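Local coordinates for protein superoxide dismutase [Mn/Fe] (Aeropyrum pernix, PDB 3AK2) that catalyses the dismutation of superoxide to oxygen and hydrogen peroxide at a metal centre that works with either manganese or iron, at residues 29-34 against 80-85; 162-167 against 184-189; 173-176 against 180-183. One frame throughout, in Å; residues are numbered along the deposited sequence.

Contact 1. Residues 29-34 against 80-85. With MN (manganese (II) ion), chain E.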
ATOM      1  N   LYS A  29     -19.570  -2.409 -21.583  1.00 12.01           N
ATOM      2  CA  LYS A  29     -20.667  -1.574 -21.094  1.00 12.37           C
ATOM      3  C   LYS A  29     -20.591  -1.322 -19.587  1.00 12.18           C
ATOM      4  O   LYS A  29     -20.640  -0.174 -19.146  1.00 12.14           O
ATOM      5  CB  LYS A  29     -22.024  -2.171 -21.484  1.00 12.85           C
ATOM      6  CG  LYS A  29     -23.206  -1.263 -21.182  1.00 15.17           C
ATOM      7  CD  LYS A  29     -24.478  -1.770 -21.845  1.00 18.64           C
ATOM      8  CE  LYS A  29     -25.616  -0.775 -21.690  1.00 20.42           C
ATOM      9  NZ  LYS A  29     -25.385   0.466 -22.480  1.00 22.59           N
ATOM     10  N   LEU A  30     -20.474  -2.386 -18.796  1.00 11.84           N
ATOM     11  CA  LEU A  30     -20.344  -2.235 -17.346  1.00 11.48           C
ATOM     12  C   LEU A  30     -19.086  -1.458 -16.989  1.00 10.97           C
ATOM     13  O   LEU A  30     -19.095  -0.623 -16.091  1.00 10.51           O
ATOM     14  CB  LEU A  30     -20.303  -3.599 -16.657  1.00 11.96           C
ATOM     15  CG  LEU A  30     -21.575  -4.445 -16.675  1.00 12.44           C
ATOM     16  CD1 LEU A  30     -21.247  -5.865 -16.257  1.00 13.36           C
ATOM     17  CD2 LEU A  30     -22.634  -3.852 -15.756  1.00 14.55           C
ATOM     18  N   HIS A  31     -18.004  -1.744 -17.697  1.00 10.58           N
ATOM     19  CA  HIS A  31     -16.710  -1.162 -17.383  1.00 10.35           C
ATOM     20  C   HIS A  31     -16.753   0.355 -17.529  1.00 10.68           C
ATOM     21  O   HIS A  31     -16.224   1.096 -16.695  1.00 10.82           O
ATOM     22  CB  HIS A  31     -15.655  -1.748 -18.310  1.00 10.55           C
ATOM     23  CG  HIS A  31     -14.261  -1.635 -17.785  1.00  9.63           C
ATOM     24  ND1 HIS A  31     -13.181  -2.206 -18.422  1.00  9.79           N
ATOM     25  CD2 HIS A  31     -13.770  -1.031 -16.677  1.00  9.11           C
ATOM     26  CE1 HIS A  31     -12.082  -1.944 -17.737  1.00  9.96           C
ATOM     27  NE2 HIS A  31     -12.414  -1.240 -16.669  1.00  8.77           N
ATOM     28  N   HIS A  32     -17.409   0.800 -18.592  1.00 10.71           N
ATOM     29  CA  HIS A  32     -17.516   2.207 -18.914  1.00 10.98           C
ATOM     30  C   HIS A  32     -18.577   2.889 -18.056  1.00 11.17           C
ATOM     31  O   HIS A  32     -18.298   3.888 -17.385  1.00 11.08           O
ATOM     32  CB  HIS A  32     -17.852   2.343 -20.399  1.00 11.23           C
ATOM     33  CG  HIS A  32     -17.948   3.752 -20.883  1.00 11.38           C
ATOM     34  ND1 HIS A  32     -19.084   4.256 -21.478  1.00 11.95           N
ATOM     35  CD2 HIS A  32     -17.047   4.764 -20.874  1.00 12.10           C
ATOM     36  CE1 HIS A  32     -18.879   5.516 -21.814  1.00 12.47           C
ATOM     37  NE2 HIS A  32     -17.652   5.848 -21.459  1.00 13.11           N
ATOM     38  N   GLN A  33     -19.789   2.335 -18.078  1.00 11.66           N
ATOM     39  CA  GLN A  33     -20.952   2.966 -17.449  1.00 12.25           C
ATOM     40  C   GLN A  33     -20.964   2.876 -15.934  1.00 12.00           C
ATOM     41  O   GLN A  33     -21.507   3.758 -15.265  1.00 12.50           O
ATOM     42  CB  GLN A  33     -22.259   2.379 -18.000  1.00 12.57           C
ATOM     43  CG  GLN A  33     -22.460   2.632 -19.486  1.00 14.50           C
ATOM     44  CD  GLN A  33     -23.829   2.212 -19.996  1.00 16.44           C
ATOM     45  OE1 GLN A  33     -24.234   2.604 -21.092  1.00 19.53           O
ATOM     46  NE2 GLN A  33     -24.543   1.410 -19.215  1.00 17.33           N
ATOM     47  N   LYS A  34     -20.389   1.807 -15.391  1.00 11.71           N
ATOM     48  CA  LYS A  34     -20.391   1.618 -13.947  1.00 12.00           C
ATOM     49  C   LYS A  34     -19.047   1.997 -13.341  1.00 11.78           C
ATOM     50  O   LYS A  34     -18.965   2.932 -12.545  1.00 11.97           O
ATOM     51  CB  LYS A  34     -20.803   0.186 -13.577  1.00 12.39           C
ATOM     52  CG  LYS A  34     -22.192  -0.225 -14.085  1.00 14.09           C
ATOM     53  CD  LYS A  34     -23.298   0.605 -13.432  1.00 16.65           C
ATOM     54  CE  LYS A  34     -24.683   0.046 -13.731  1.00 19.06           C
ATOM     55  NZ  LYS A  34     -25.141   0.395 -15.099  1.00 21.06           N
ATOM     56  N   THR A  80      -9.228   6.653 -19.066  1.00 10.24           N
ATOM     57  CA  THR A  80      -9.212   7.608 -20.172  1.00 11.09           C
ATOM     58  C   THR A  80      -8.139   7.256 -21.206  1.00 10.80           C
ATOM     59  O   THR A  80      -8.352   7.442 -22.404  1.00 10.91           O
ATOM     60  CB  THR A  80      -9.034   9.046 -19.637  1.00 11.28           C
ATOM     61  OG1 THR A  80     -10.193   9.410 -18.878  1.00 12.66           O
ATOM     62  CG2 THR A  80      -8.830  10.061 -20.764  1.00 12.98           C
ATOM     63  N   ILE A  81      -7.006   6.732 -20.747  1.00 10.20           N
ATOM     64  CA  ILE A  81      -5.953   6.263 -21.649  1.00 10.27           C
ATOM     65  C   ILE A  81      -6.300   4.874 -22.208  1.00 10.35           C
ATOM     66  O   ILE A  81      -6.100   4.605 -23.398  1.00 10.70           O
ATOM     67  CB  ILE A  81      -4.579   6.248 -20.938  1.00 10.24           C
ATOM     68  CG1 ILE A  81      -4.213   7.661 -20.465  1.00  9.99           C
ATOM     69  CG2 ILE A  81      -3.499   5.671 -21.855  1.00 10.73           C
ATOM     70  CD1 ILE A  81      -3.019   7.717 -19.528  1.00 11.07           C
ATOM     71  N   PHE A  82      -6.847   4.011 -21.351  1.00 10.23           N
ATOM     72  CA  PHE A  82      -7.186   2.628 -21.703  1.00 10.31           C
ATOM     73  C   PHE A  82      -8.090   2.502 -22.938  1.00 10.24           C
ATOM     74  O   PHE A  82      -7.810   1.694 -23.829  1.00 10.73           O
ATOM     75  CB  PHE A  82      -7.822   1.943 -20.486  1.00 10.31           C
ATOM     76  CG  PHE A  82      -8.129   0.477 -20.671  1.00 10.00           C
ATOM     77  CD1 PHE A  82      -7.133  -0.430 -21.011  1.00 10.65           C
ATOM     78  CD2 PHE A  82      -9.422   0.000 -20.454  1.00  9.72           C
ATOM     79  CE1 PHE A  82      -7.429  -1.792 -21.163  1.00 10.94           C
ATOM     80  CE2 PHE A  82      -9.725  -1.353 -20.592  1.00 10.81           C
ATOM     81  CZ  PHE A  82      -8.728  -2.250 -20.951  1.00 10.88           C
ATOM     82  N   TRP A  83      -9.160   3.293 -23.007  1.00 10.32           N
ATOM     83  CA  TRP A  83     -10.107   3.125 -24.114  1.00 10.74           C
ATOM     84  C   TRP A  83      -9.499   3.396 -25.504  1.00 10.98           C
ATOM     85  O   TRP A  83      -9.573   2.528 -26.375  1.00 11.36           O
ATOM     86  CB  TRP A  83     -11.391   3.935 -23.923  1.00 10.91           C
ATOM     87  CG  TRP A  83     -12.039   3.853 -22.574  1.00 10.57           C
ATOM     88  CD1 TRP A  83     -12.378   4.906 -21.776  1.00  9.89           C
ATOM     89  CD2 TRP A  83     -12.472   2.668 -21.882  1.00  9.49           C
ATOM     90  NE1 TRP A  83     -12.983   4.458 -20.627  1.00 10.26           N
ATOM     91  CE2 TRP A  83     -13.061   3.092 -20.668  1.00  9.93           C
ATOM     92  CE3 TRP A  83     -12.433   1.297 -22.173  1.00 10.93           C
ATOM     93  CZ2 TRP A  83     -13.585   2.198 -19.737  1.00 11.59           C
ATOM     94  CZ3 TRP A  83     -12.958   0.407 -21.242  1.00 10.83           C
ATOM     95  CH2 TRP A  83     -13.526   0.864 -20.040  1.00 11.25           C
ATOM     96  N   PRO A  84      -8.909   4.593 -25.725  1.00 11.13           N
ATOM     97  CA  PRO A  84      -8.289   4.832 -27.036  1.00 11.23           C
ATOM     98  C   PRO A  84      -7.018   4.018 -27.298  1.00 11.35           C
ATOM     99  O   PRO A  84      -6.580   3.925 -28.451  1.00 11.28           O
ATOM    100  CB  PRO A  84      -7.982   6.331 -27.016  1.00 11.49           C
ATOM    101  CG  PRO A  84      -7.849   6.675 -25.569  1.00 11.53           C
ATOM    102  CD  PRO A  84      -8.820   5.780 -24.855  1.00 11.40           C
ATOM    103  N   ASN A  85      -6.433   3.434 -26.251  1.00 11.05           N
ATOM    104  CA  ASN A  85      -5.347   2.459 -26.407  1.00 11.17           C
ATOM    105  C   ASN A  85      -5.813   1.200 -27.136  1.00 11.45           C
ATOM    106  O   ASN A  85      -4.988   0.367 -27.515  1.00 11.54           O
ATOM    107  CB  ASN A  85      -4.807   2.013 -25.043  1.00 10.91           C
ATOM    108  CG  ASN A  85      -3.679   2.890 -24.497  1.00 10.80           C
ATOM    109  OD1 ASN A  85      -3.244   2.668 -23.368  1.00 10.46           O
ATOM    110  ND2 ASN A  85      -3.192   3.854 -25.278  1.00 11.40           N
TER
HETATM  111 MN    MN E 215     -11.155  -0.900 -14.908  1.00  9.38          MN
HETATM  112  O   HOH W   1      -9.709  -0.727 -13.367  1.00 14.55           O
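His31 and Trp83 meet edge to face inside the alpha-hairpin domain of this iron/manganese superoxide dismutase, where helix 25-54 lies against the end of helix 62-82. The rim of the indole enters over one face of the imidazole: CH2 of Trp83 lies 3.4 Å from CG of His31, and the planes stand at 80°. With CG turned anti to its backbone N (chi1 -159°), His31 starts toward segment 80-85 and carries NE2 on to the metal, while CH2 of Trp83 presses on the flat of the ring near its rim. Histidine suits this place because NE2 can ligate while the rest of the ring packs like any small aromatic. His79, Asp165 and His169 complete the protein ligands, and water 1 is bound as well.

Phe82 comes to the same imidazole from another quarter, its CE2 3.7 Å from CE1 of His31. The two planes are inclined at 53°. His32, the residue after His31 on helix 25-54, turns an edge toward the five-membered ring of Trp83, offset, with CD2 of His32 4.1 Å from NE1 of Trp83. Its polar ends look elsewhere: ND1 is hydrogen-bonded to the hydroxyl of Tyr16 and NE2 to the carbonyl of Pro10, which should hold the ring against rotation. The indole N-H of Trp83 is likewise taken up, by ND1 of His36, so the tryptophan is tied at its nitrogen while its carbon rim packs on the metal ligand. At the end of that ligand, NE2 of His31 binds the manganese at 2.2 Å.

Contact 2. Residues 162-167 against 184-189. With MN (manganese (II) ion), chain E.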
ATOM      1  N   LEU A 162       0.736   3.291 -23.032  1.00 10.62           N
ATOM      2  CA  LEU A 162      -0.052   2.090 -23.270  1.00 10.59           C
ATOM      3  C   LEU A 162      -0.305   1.397 -21.940  1.00 10.08           C
ATOM      4  O   LEU A 162       0.630   1.094 -21.203  1.00 10.46           O
ATOM      5  CB  LEU A 162       0.663   1.142 -24.241  1.00 10.77           C
ATOM      6  CG  LEU A 162      -0.025  -0.208 -24.487  1.00 11.21           C
ATOM      7  CD1 LEU A 162      -1.415  -0.051 -25.105  1.00 12.03           C
ATOM      8  CD2 LEU A 162       0.840  -1.088 -25.367  1.00 12.38           C
ATOM      9  N   VAL A 163      -1.578   1.147 -21.644  1.00 10.07           N
ATOM     10  CA  VAL A 163      -1.960   0.517 -20.383  1.00  9.90           C
ATOM     11  C   VAL A 163      -2.911  -0.643 -20.636  1.00  9.99           C
ATOM     12  O   VAL A 163      -3.712  -0.606 -21.578  1.00 10.20           O
ATOM     13  CB  VAL A 163      -2.604   1.529 -19.370  1.00  9.49           C
ATOM     14  CG1 VAL A 163      -1.678   2.719 -19.109  1.00  9.77           C
ATOM     15  CG2 VAL A 163      -3.972   2.010 -19.842  1.00 10.02           C
ATOM     16  N   ILE A 164      -2.804  -1.678 -19.809  1.00  9.71           N
ATOM     17  CA  ILE A 164      -3.786  -2.757 -19.800  1.00  9.86           C
ATOM     18  C   ILE A 164      -4.382  -2.869 -18.402  1.00  9.68           C
ATOM     19  O   ILE A 164      -3.660  -2.957 -17.408  1.00  9.58           O
ATOM     20  CB  ILE A 164      -3.218  -4.123 -20.283  1.00 10.16           C
ATOM     21  CG1 ILE A 164      -4.337  -5.178 -20.318  1.00 11.21           C
ATOM     22  CG2 ILE A 164      -2.048  -4.571 -19.414  1.00 10.31           C
ATOM     23  CD1 ILE A 164      -3.909  -6.579 -20.756  1.00 12.20           C
ATOM     24  N   ASP A 165      -5.704  -2.853 -18.342  1.00  9.61           N
ATOM     25  CA  ASP A 165      -6.434  -2.993 -17.095  1.00  9.92           C
ATOM     26  C   ASP A 165      -6.521  -4.472 -16.749  1.00  9.98           C
ATOM     27  O   ASP A 165      -7.074  -5.260 -17.530  1.00 10.30           O
ATOM     28  CB  ASP A 165      -7.833  -2.416 -17.283  1.00 10.06           C
ATOM     29  CG  ASP A 165      -8.606  -2.277 -15.989  1.00 10.64           C
ATOM     30  OD1 ASP A 165      -8.105  -2.657 -14.904  1.00 11.59           O
ATOM     31  OD2 ASP A 165      -9.731  -1.762 -16.075  1.00 11.57           O
ATOM     32  N   VAL A 166      -5.957  -4.859 -15.606  1.00 10.02           N
ATOM     33  CA  VAL A 166      -6.108  -6.226 -15.107  1.00 10.20           C
ATOM     34  C   VAL A 166      -6.876  -6.301 -13.786  1.00 10.03           C
ATOM     35  O   VAL A 166      -6.757  -7.277 -13.041  1.00  9.97           O
ATOM     36  CB  VAL A 166      -4.768  -7.012 -15.044  1.00 10.43           C
ATOM     37  CG1 VAL A 166      -4.243  -7.291 -16.451  1.00 10.84           C
ATOM     38  CG2 VAL A 166      -3.728  -6.279 -14.211  1.00 11.14           C
ATOM     39  N   TRP A 167      -7.682  -5.279 -13.503  1.00  9.69           N
ATOM     40  CA  TRP A 167      -8.716  -5.442 -12.490  1.00  9.79           C
ATOM     41  C   TRP A 167      -9.600  -6.597 -12.932  1.00 10.14           C
ATOM     42  O   TRP A 167      -9.783  -6.818 -14.131  1.00  9.87           O
ATOM     43  CB  TRP A 167      -9.565  -4.190 -12.360  1.00  9.41           C
ATOM     44  CG  TRP A 167      -8.933  -3.087 -11.567  1.00  9.24           C
ATOM     45  CD1 TRP A 167      -7.762  -2.435 -11.847  1.00  9.65           C
ATOM     46  CD2 TRP A 167      -9.455  -2.489 -10.380  1.00  9.18           C
ATOM     47  NE1 TRP A 167      -7.522  -1.473 -10.897  1.00  9.48           N
ATOM     48  CE2 TRP A 167      -8.549  -1.477  -9.990  1.00  8.70           C
ATOM     49  CE3 TRP A 167     -10.602  -2.708  -9.605  1.00  9.71           C
ATOM     50  CZ2 TRP A 167      -8.751  -0.690  -8.850  1.00  8.87           C
ATOM     51  CZ3 TRP A 167     -10.805  -1.926  -8.477  1.00  9.78           C
ATOM     52  CH2 TRP A 167      -9.883  -0.927  -8.111  1.00  9.40           C
ATOM     53  N   GLU A 184      -3.325 -12.243 -23.227  1.00 13.72           N
ATOM     54  CA  GLU A 184      -2.913 -12.723 -24.544  1.00 14.24           C
ATOM     55  C   GLU A 184      -3.850 -12.224 -25.646  1.00 14.15           C
ATOM     56  O   GLU A 184      -3.401 -11.792 -26.711  1.00 14.16           O
ATOM     57  CB  GLU A 184      -2.823 -14.253 -24.560  1.00 14.58           C
ATOM     58  CG  GLU A 184      -1.652 -14.824 -23.755  1.00 16.88           C
ATOM     59  CD  GLU A 184      -0.291 -14.390 -24.284  1.00 19.48           C
ATOM     60  OE1 GLU A 184      -0.122 -14.294 -25.520  1.00 22.40           O
ATOM     61  OE2 GLU A 184       0.615 -14.153 -23.460  1.00 21.68           O
ATOM     62  N   ASN A 185      -5.149 -12.269 -25.372  1.00 13.99           N
ATOM     63  CA  ASN A 185      -6.158 -11.821 -26.326  1.00 14.32           C
ATOM     64  C   ASN A 185      -6.194 -10.307 -26.528  1.00 14.03           C
ATOM     65  O   ASN A 185      -6.489  -9.827 -27.622  1.00 13.95           O
ATOM     66  CB  ASN A 185      -7.537 -12.343 -25.927  1.00 14.80           C
ATOM     67  CG  ASN A 185      -7.802 -13.733 -26.458  1.00 16.57           C
ATOM     68  OD1 ASN A 185      -8.086 -13.908 -27.641  1.00 19.18           O
ATOM     69  ND2 ASN A 185      -7.716 -14.731 -25.586  1.00 17.92           N
ATOM     70  N   TRP A 186      -5.872  -9.564 -25.473  1.00 13.75           N
ATOM     71  CA  TRP A 186      -5.890  -8.101 -25.506  1.00 13.06           C
ATOM     72  C   TRP A 186      -4.977  -7.511 -26.586  1.00 13.07           C
ATOM     73  O   TRP A 186      -5.289  -6.471 -27.166  1.00 12.87           O
ATOM     74  CB  TRP A 186      -5.541  -7.555 -24.117  1.00 13.11           C
ATOM     75  CG  TRP A 186      -5.273  -6.080 -24.034  1.00 12.00           C
ATOM     76  CD1 TRP A 186      -6.194  -5.083 -23.886  1.00 12.11           C
ATOM     77  CD2 TRP A 186      -3.990  -5.447 -24.060  1.00 11.32           C
ATOM     78  NE1 TRP A 186      -5.561  -3.863 -23.826  1.00 11.81           N
ATOM     79  CE2 TRP A 186      -4.208  -4.057 -23.931  1.00 11.30           C
ATOM     80  CE3 TRP A 186      -2.676  -5.919 -24.182  1.00 11.54           C
ATOM     81  CZ2 TRP A 186      -3.158  -3.134 -23.919  1.00 11.93           C
ATOM     82  CZ3 TRP A 186      -1.635  -5.002 -24.169  1.00 12.20           C
ATOM     83  CH2 TRP A 186      -1.884  -3.624 -24.035  1.00 12.72           C
ATOM     84  N   TRP A 187      -3.869  -8.189 -26.879  1.00 13.12           N
ATOM     85  CA  TRP A 187      -2.956  -7.731 -27.928  1.00 13.35           C
ATOM     86  C   TRP A 187      -3.645  -7.539 -29.278  1.00 13.42           C
ATOM     87  O   TRP A 187      -3.234  -6.696 -30.071  1.00 13.81           O
ATOM     88  CB  TRP A 187      -1.773  -8.686 -28.075  1.00 13.36           C
ATOM     89  CG  TRP A 187      -0.880  -8.664 -26.885  1.00 13.37           C
ATOM     90  CD1 TRP A 187      -0.833  -9.584 -25.879  1.00 13.42           C
ATOM     91  CD2 TRP A 187       0.076  -7.654 -26.551  1.00 12.89           C
ATOM     92  NE1 TRP A 187       0.102  -9.214 -24.940  1.00 13.30           N
ATOM     93  CE2 TRP A 187       0.677  -8.035 -25.332  1.00 12.91           C
ATOM     94  CE3 TRP A 187       0.488  -6.464 -27.169  1.00 13.49           C
ATOM     95  CZ2 TRP A 187       1.669  -7.265 -24.713  1.00 13.03           C
ATOM     96  CZ3 TRP A 187       1.476  -5.701 -26.555  1.00 13.84           C
ATOM     97  CH2 TRP A 187       2.057  -6.110 -25.340  1.00 13.40           C
ATOM     98  N   ASN A 188      -4.706  -8.305 -29.517  1.00 13.66           N
ATOM     99  CA  ASN A 188      -5.435  -8.239 -30.784  1.00 14.13           C
ATOM    100  C   ASN A 188      -6.275  -6.981 -30.975  1.00 13.92           C
ATOM    101  O   ASN A 188      -6.785  -6.733 -32.071  1.00 14.35           O
ATOM    102  CB  ASN A 188      -6.296  -9.487 -30.953  1.00 14.57           C
ATOM    103  CG  ASN A 188      -5.470 -10.745 -31.031  1.00 16.07           C
ATOM    104  OD1 ASN A 188      -4.691 -10.930 -31.966  1.00 18.84           O
ATOM    105  ND2 ASN A 188      -5.624 -11.617 -30.043  1.00 16.19           N
ATOM    106  N   VAL A 189      -6.410  -6.183 -29.914  1.00 13.59           N
ATOM    107  CA  VAL A 189      -7.151  -4.920 -29.999  1.00 13.42           C
ATOM    108  C   VAL A 189      -6.317  -3.674 -29.654  1.00 13.12           C
ATOM    109  O   VAL A 189      -6.854  -2.572 -29.575  1.00 13.12           O
ATOM    110  CB  VAL A 189      -8.470  -4.939 -29.158  1.00 13.43           C
ATOM    111  CG1 VAL A 189      -9.431  -6.015 -29.665  1.00 13.84           C
ATOM    112  CG2 VAL A 189      -8.181  -5.120 -27.664  1.00 13.67           C
TER
HETATM  113 MN    MN E 215     -11.155  -0.900 -14.908  1.00  9.38          MN
HETATM  114  O   HOH W   2      -5.557  -0.822 -23.711  1.00 17.93           O
HETATM  115  O   HOH W   1      -9.709  -0.727 -13.367  1.00 14.55           O
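Ile164, on strand 159-165, lies over one face of the Trp186 indole, which belongs to helix 179-186. CB of Ile164 begins the contact beside the CE2-CZ2 bond, 3.8 Å from CE2 of Trp186. CG1, anti to the backbone N (chi1 -177°), carries the side chain on over the five-membered ring; it stands 3.7 Å from that ring's centroid and only 7° off the normal, a CH-pi contact. The terminal CD1 continues across the indole to CD2 of Trp186, at 3.5 Å, and also touches CG and CE3. A beta-branched residue suits an extended strand, and its unbranched arm is slim enough to lie flat on the ring.

Leu162 reaches the indole at its edge instead, CD1 packing 3.7 Å from CZ2 of Trp186. The polar N-H is served through water 2, which accepts from NE1 of Trp186 at 3.0 Å and donates to the carbonyl O of Val163 at 2.8 Å, bridging helix and strand.

Asp165, next after Ile164, leads its carboxylate away from segment 184-189 and binds manganese through OD2, at 2.0 Å. Its OD1 accepts from the backbone N of Trp167 in an Asx turn, the donor approaching from above the carboxylate plane. Apolar packing and one bridging water thus join the strand to the helix, while the carboxylate next door divides its oxygens: OD2 to the metal, OD1 to the N-H of Trp167, which is likely to steady its orientation.

Contact 3. Residues 173-176 against 180-183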
ATOM      1  N   LEU A 173     -16.122 -11.714 -16.447  1.00 12.91           N
ATOM      2  CA  LEU A 173     -17.342 -12.239 -17.066  1.00 13.40           C
ATOM      3  C   LEU A 173     -17.062 -13.158 -18.251  1.00 13.73           C
ATOM      4  O   LEU A 173     -17.828 -14.092 -18.509  1.00 14.41           O
ATOM      5  CB  LEU A 173     -18.275 -11.104 -17.488  1.00 13.46           C
ATOM      6  CG  LEU A 173     -19.026 -10.353 -16.386  1.00 13.90           C
ATOM      7  CD1 LEU A 173     -19.829  -9.223 -17.000  1.00 13.72           C
ATOM      8  CD2 LEU A 173     -19.937 -11.276 -15.587  1.00 15.32           C
ATOM      9  N   GLN A 174     -15.964 -12.892 -18.954  1.00 13.83           N
ATOM     10  CA  GLN A 174     -15.594 -13.641 -20.150  1.00 14.06           C
ATOM     11  C   GLN A 174     -14.540 -14.712 -19.867  1.00 14.04           C
ATOM     12  O   GLN A 174     -14.695 -15.872 -20.262  1.00 14.79           O
ATOM     13  CB  GLN A 174     -15.076 -12.671 -21.216  1.00 13.89           C
ATOM     14  CG  GLN A 174     -14.671 -13.316 -22.534  1.00 14.18           C
ATOM     15  CD  GLN A 174     -14.286 -12.289 -23.579  1.00 14.78           C
ATOM     16  OE1 GLN A 174     -14.415 -11.086 -23.358  1.00 15.02           O
ATOM     17  NE2 GLN A 174     -13.816 -12.759 -24.729  1.00 15.11           N
ATOM     18  N   TYR A 175     -13.473 -14.314 -19.184  1.00 13.76           N
ATOM     19  CA  TYR A 175     -12.301 -15.163 -18.993  1.00 13.43           C
ATOM     20  C   TYR A 175     -12.247 -15.823 -17.619  1.00 13.50           C
ATOM     21  O   TYR A 175     -11.360 -16.641 -17.358  1.00 13.48           O
ATOM     22  CB  TYR A 175     -11.022 -14.356 -19.249  1.00 13.28           C
ATOM     23  CG  TYR A 175     -10.879 -13.900 -20.685  1.00 12.36           C
ATOM     24  CD1 TYR A 175     -10.339 -14.746 -21.654  1.00 12.74           C
ATOM     25  CD2 TYR A 175     -11.298 -12.628 -21.082  1.00 12.10           C
ATOM     26  CE1 TYR A 175     -10.214 -14.339 -22.975  1.00 13.47           C
ATOM     27  CE2 TYR A 175     -11.173 -12.210 -22.401  1.00 12.85           C
ATOM     28  CZ  TYR A 175     -10.632 -13.072 -23.340  1.00 12.58           C
ATOM     29  OH  TYR A 175     -10.507 -12.669 -24.648  1.00 14.03           O
ATOM     30  N   LYS A 176     -13.200 -15.472 -16.754  1.00 13.66           N
ATOM     31  CA  LYS A 176     -13.245 -15.961 -15.373  1.00 14.05           C
ATOM     32  C   LYS A 176     -11.900 -15.671 -14.694  1.00 13.96           C
ATOM     33  O   LYS A 176     -11.376 -14.562 -14.821  1.00 14.19           O
ATOM     34  CB  LYS A 176     -13.646 -17.452 -15.315  1.00 14.51           C
ATOM     35  CG  LYS A 176     -14.839 -17.831 -16.212  1.00 16.23           C
ATOM     36  CD  LYS A 176     -16.131 -17.152 -15.775  1.00 18.71           C
ATOM     37  CE  LYS A 176     -17.215 -17.244 -16.844  1.00 19.24           C
ATOM     38  NZ  LYS A 176     -17.783 -18.615 -16.971  1.00 20.93           N
ATOM     39  N   GLY A 180      -4.529 -14.703 -17.689  1.00 12.73           N
ATOM     40  CA  GLY A 180      -3.500 -14.957 -18.698  1.00 12.80           C
ATOM     41  C   GLY A 180      -4.052 -14.965 -20.113  1.00 12.97           C
ATOM     42  O   GLY A 180      -3.483 -14.348 -21.020  1.00 13.00           O
ATOM     43  N   SER A 181      -5.175 -15.658 -20.297  1.00 13.14           N
ATOM     44  CA  SER A 181      -5.838 -15.707 -21.599  1.00 13.72           C
ATOM     45  C   SER A 181      -6.355 -14.328 -22.007  1.00 13.23           C
ATOM     46  O   SER A 181      -6.257 -13.949 -23.171  1.00 13.12           O
ATOM     47  CB  SER A 181      -6.978 -16.724 -21.589  1.00 14.02           C
ATOM     48  OG  SER A 181      -7.635 -16.758 -22.841  1.00 16.70           O
ATOM     49  N   TYR A 182      -6.884 -13.574 -21.045  1.00 12.79           N
ATOM     50  CA  TYR A 182      -7.315 -12.203 -21.308  1.00 12.62           C
ATOM     51  C   TYR A 182      -6.178 -11.339 -21.845  1.00 12.28           C
ATOM     52  O   TYR A 182      -6.342 -10.659 -22.859  1.00 12.25           O
ATOM     53  CB  TYR A 182      -7.919 -11.576 -20.051  1.00 12.60           C
ATOM     54  CG  TYR A 182      -7.991 -10.062 -20.057  1.00 12.03           C
ATOM     55  CD1 TYR A 182      -8.821  -9.381 -20.949  1.00 11.89           C
ATOM     56  CD2 TYR A 182      -7.246  -9.315 -19.147  1.00 11.55           C
ATOM     57  CE1 TYR A 182      -8.893  -7.990 -20.945  1.00 11.43           C
ATOM     58  CE2 TYR A 182      -7.313  -7.924 -19.129  1.00 11.13           C
ATOM     59  CZ  TYR A 182      -8.144  -7.268 -20.026  1.00 10.76           C
ATOM     60  OH  TYR A 182      -8.231  -5.892 -20.023  1.00 11.06           O
ATOM     61  N   VAL A 183      -5.032 -11.375 -21.164  1.00 12.16           N
ATOM     62  CA  VAL A 183      -3.874 -10.567 -21.550  1.00 12.44           C
ATOM     63  C   VAL A 183      -3.387 -10.942 -22.950  1.00 12.88           C
ATOM     64  O   VAL A 183      -3.091 -10.067 -23.766  1.00 12.98           O
ATOM     65  CB  VAL A 183      -2.728 -10.697 -20.516  1.00 12.07           C
ATOM     66  CG1 VAL A 183      -1.445 -10.031 -21.013  1.00 12.50           C
ATOM     67  CG2 VAL A 183      -3.154 -10.115 -19.167  1.00 11.53           C
TER
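Tyr175 and Tyr182 pack together in the C-terminal domain of the dismutase, where the short helix 172-175 is followed, after a brief turn, by helix 179-186, an alpha-alpha pair. The chief interaction is CH-pi: CA of Tyr182 sits 3.7 Å from the centroid of the Tyr175 ring and 1° off its normal, almost exactly above the middle. Tyr175 thus offers a flat face on which the CA of Tyr182 can rest.

Apolar contacts extend this footing. CB of Tyr182 lies 3.7 Å from CD2 of Tyr175, and its ring then carries on past the rim, CD1 passing 4.0 Å from CE2 of Tyr175. The ring planes make 55° with each other. With CG of Tyr182 anti to its backbone N (chi1 161°), its ring runs off toward the strand side, where its hydroxyl is hydrogen-bonded to the carbonyl of Asp165. On the other face of the Tyr175 ring lies CG of Gln174, so the ring is sandwiched between its own helix and the next.

Both tyrosine hydroxyls find partners beyond the interface; that of Tyr175 is hydrogen-bonded to the carbonyl of Tyr22. Replacing Tyr175 with a serine would probably open a gap beneath the backbone of Tyr182 and leave the Tyr22 carbonyl without this donor. Ser181, whose small side chain is consistent with the close approach here, brings its hydroxyl beside the same ring, OG lying 3.5 Å from CE1 of Tyr175.

How the contacts relate
Contact 1 comes first along the chain and joins two helices of the alpha-hairpin domain; contacts 2 and 3 belong to the C-terminal domain, with contact 3 nested in the loop that contact 2 closes. The centres of contacts 1 and 2 are about 12 Å apart, those of 2 and 3 about 10 Å, and those of 1 and 3 about 17 Å. Contacts 1 and 2 each supply a ligand to one manganese and share its bound water, so the site is assembled from both domains. Asn85 OD1 and Val163 N, 2.8 Å apart, probably form a hydrogen bond that joins contacts 1 and 2. Contacts 2 and 3 share helix 179-186, which packs on the strand carrying Asp165 in one and on helix 172-175 in the other.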